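PDB 6FX6: SaTIE-TED from Staphylococcus aureus, which is the thioester domain of a cell-wall-anchored surface protein and probably helps the bacterium attach to host molecules through a reactive internal thioester bond. Local coordinates for residues Asn182-Thr187 with Ser231-Gln236. Numbering follows the deposited sequence.
Sequences NKLIVT and SWLTLQ
Val186, whose side chain meets Leu235, is held on its own side by backbone hydrogen bonding to Gly154, just as Leu184, facing Leu233, is bonded to Phe156. Between 182-187 and 231-236 themselves the contact is wholly apolar, and it consists of two pairs of side chains. In the first, the end of Val186 approaches the end of Leu235, with CG1 of Val186 lying 3.4 Å from CD1 of Leu235. This is tighter than a normal methyl-methyl contact, and the exact value may partly reflect the limits of the model. The second methyl of Leu235, CD2, stays at 4.3 Å from CG1 of Val186, so a single valine branch faces both arms of the fork. CG1 is placed there by a valine torsion that sets it opposite the backbone N (chi1 -179°), beside the carbonyl carbon. The second pair is looser: CD2 of Leu184 stands 4.3 Å from CD1 of Leu233. The backbones remain well separated, with CA of Val186 and CA of Leu235 9.4 Å apart, and the two strands head in broadly the same direction. Phe156, Ile148 and Ile198 each touch both Val186 and Leu235, enclosing that pair in a buried hydrocarbon layer, while Phe141 packs on Leu233. Strand 183-188 is the central member of a three-stranded antiparallel sheet, and strand 231-238 an inner strand of a four-stranded mixed sheet. Their inward-facing valine and leucines join these sheets face to face, the core packing characteristic of a beta sandwich.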
loop_
_atom_site.group_PDB
_atom_site.type_symbol
_atom_site.label_atom_id
_atom_site.label_comp_id
_atom_site.label_asym_id
_atom_site.label_seq_id
_atom_site.Cartn_x
_atom_site.Cartn_y
_atom_site.Cartn_z
ATOM N N ASN A 182 5.768 17.931 14.740
ATOM C CA ASN A 182 6.419 16.715 15.250
ATOM C C ASN A 182 6.100 16.419 16.719
ATOM O O ASN A 182 6.800 15.632 17.356
ATOM C CB ASN A 182 7.936 16.790 15.008
ATOM C CG ASN A 182 8.317 16.355 13.611
ATOM O OD1 ASN A 182 7.783 15.371 13.092
ATOM N ND2 ASN A 182 9.248 17.077 12.995
ATOM N N LYS A 183 5.017 17.005 17.231
ATOM C CA LYS A 183 4.598 16.806 18.612
ATOM C C LYS A 183 3.309 15.982 18.656
ATOM O O LYS A 183 2.374 16.243 17.897
ATOM C CB LYS A 183 4.389 18.157 19.300
ATOM C CG LYS A 183 5.552 19.124 19.133
ATOM C CD LYS A 183 5.632 20.119 20.282
ATOM C CE LYS A 183 6.781 21.100 20.102
ATOM N NZ LYS A 183 7.163 21.754 21.387
ATOM N N LEU A 184 3.289 14.974 19.525
ATOM C CA LEU A 184 2.083 14.223 19.842
ATOM C C LEU A 184 1.526 14.814 21.129
ATOM O O LEU A 184 2.194 14.766 22.161
ATOM C CB LEU A 184 2.393 12.730 20.018
ATOM C CG LEU A 184 1.220 11.828 20.442
ATOM C CD1 LEU A 184 0.123 11.817 19.388
ATOM C CD2 LEU A 184 1.690 10.409 20.745
ATOM N N ILE A 185 0.314 15.371 21.052
ATOM C CA ILE A 185 -0.329 16.085 22.158
ATOM C C ILE A 185 -1.383 15.159 22.763
ATOM O O ILE A 185 -2.326 14.769 22.084
ATOM C CB ILE A 185 -1.021 17.390 21.671
ATOM C CG1 ILE A 185 -0.097 18.232 20.772
ATOM C CG2 ILE A 185 -1.530 18.219 22.847
ATOM C CD1 ILE A 185 1.189 18.689 21.419
ATOM N N VAL A 186 -1.235 14.837 24.046
ATOM C CA VAL A 186 -2.020 13.781 24.683
ATOM C C VAL A 186 -2.619 14.227 26.007
ATOM O O VAL A 186 -1.948 14.870 26.811
ATOM C CB VAL A 186 -1.142 12.547 24.959
ATOM C CG1 VAL A 186 -1.959 11.436 25.598
ATOM C CG2 VAL A 186 -0.494 12.059 23.674
ATOM N N THR A 187 -3.882 13.873 26.229
ATOM C CA THR A 187 -4.482 13.958 27.556
ATOM C C THR A 187 -5.312 12.699 27.813
ATOM O O THR A 187 -6.002 12.214 26.921
ATOM C CB THR A 187 -5.294 15.263 27.756
ATOM O OG1 THR A 187 -5.816 15.310 29.092
ATOM C CG2 THR A 187 -6.441 15.387 26.760
ATOM N N SER A 231 3.362 3.776 14.158
ATOM C CA SER A 231 4.170 4.055 15.334
ATOM C C SER A 231 3.194 4.012 16.495
ATOM O O SER A 231 2.084 4.521 16.368
ATOM C CB SER A 231 4.834 5.426 15.241
ATOM O OG SER A 231 5.734 5.460 14.154
ATOM N N TRP A 232 3.585 3.384 17.604
ATOM C CA TRP A 232 2.736 3.334 18.787
ATOM C C TRP A 232 3.477 3.630 20.080
ATOM O O TRP A 232 4.690 3.413 20.209
ATOM C CB TRP A 232 1.972 2.002 18.886
ATOM C CG TRP A 232 2.809 0.760 19.006
ATOM C CD1 TRP A 232 3.169 -0.079 17.991
ATOM C CD2 TRP A 232 3.352 0.189 20.207
ATOM N NE1 TRP A 232 3.914 -1.122 18.476
ATOM C CE2 TRP A 232 4.046 -0.985 19.831
ATOM C CE3 TRP A 232 3.331 0.560 21.557
ATOM C CZ2 TRP A 232 4.713 -1.797 20.763
ATOM C CZ3 TRP A 232 3.999 -0.251 22.491
ATOM C CH2 TRP A 232 4.675 -1.419 22.084
ATOM N N LEU A 233 2.697 4.109 21.039
ATOM C CA LEU A 233 3.183 4.573 22.324
ATOM C C LEU A 233 2.166 4.166 23.373
ATOM O O LEU A 233 0.962 4.422 23.202
ATOM C CB LEU A 233 3.321 6.092 22.265
ATOM C CG LEU A 233 3.678 6.905 23.511
ATOM C CD1 LEU A 233 4.473 8.141 23.118
ATOM C CD2 LEU A 233 2.443 7.317 24.288
ATOM N N THR A 234 2.637 3.543 24.453
ATOM C CA THR A 234 1.763 3.116 25.541
ATOM C C THR A 234 1.893 4.081 26.709
ATOM O O THR A 234 2.989 4.287 27.225
ATOM C CB THR A 234 2.081 1.674 25.982
ATOM O OG1 THR A 234 1.851 0.791 24.880
ATOM C CG2 THR A 234 1.189 1.236 27.155
ATOM N N LEU A 235 0.773 4.674 27.115
ATOM C CA LEU A 235 0.738 5.545 28.287
ATOM C C LEU A 235 0.452 4.728 29.536
ATOM O O LEU A 235 -0.460 3.909 29.533
ATOM C CB LEU A 235 -0.354 6.590 28.142
ATOM C CG LEU A 235 -0.325 7.486 26.904
ATOM C CD1 LEU A 235 -1.624 8.274 26.802
ATOM C CD2 LEU A 235 0.870 8.424 26.931
ATOM N N GLN A 236 1.232 4.951 30.591
ATOM C CA GLN A 236 0.959 4.375 31.903
ATOM C C GLN A 236 0.185 5.441 32.679
ATOM O O GLN A 236 0.768 6.415 33.160
ATOM C CB GLN A 236 2.259 3.998 32.616
ATOM C CG GLN A 236 3.078 2.928 31.902
ATOM C CD GLN A 236 4.433 2.664 32.554
ATOM O OE1 GLN A 236 5.032 3.549 33.174
ATOM N NE2 GLN A 236 4.930 1.439 32.401
#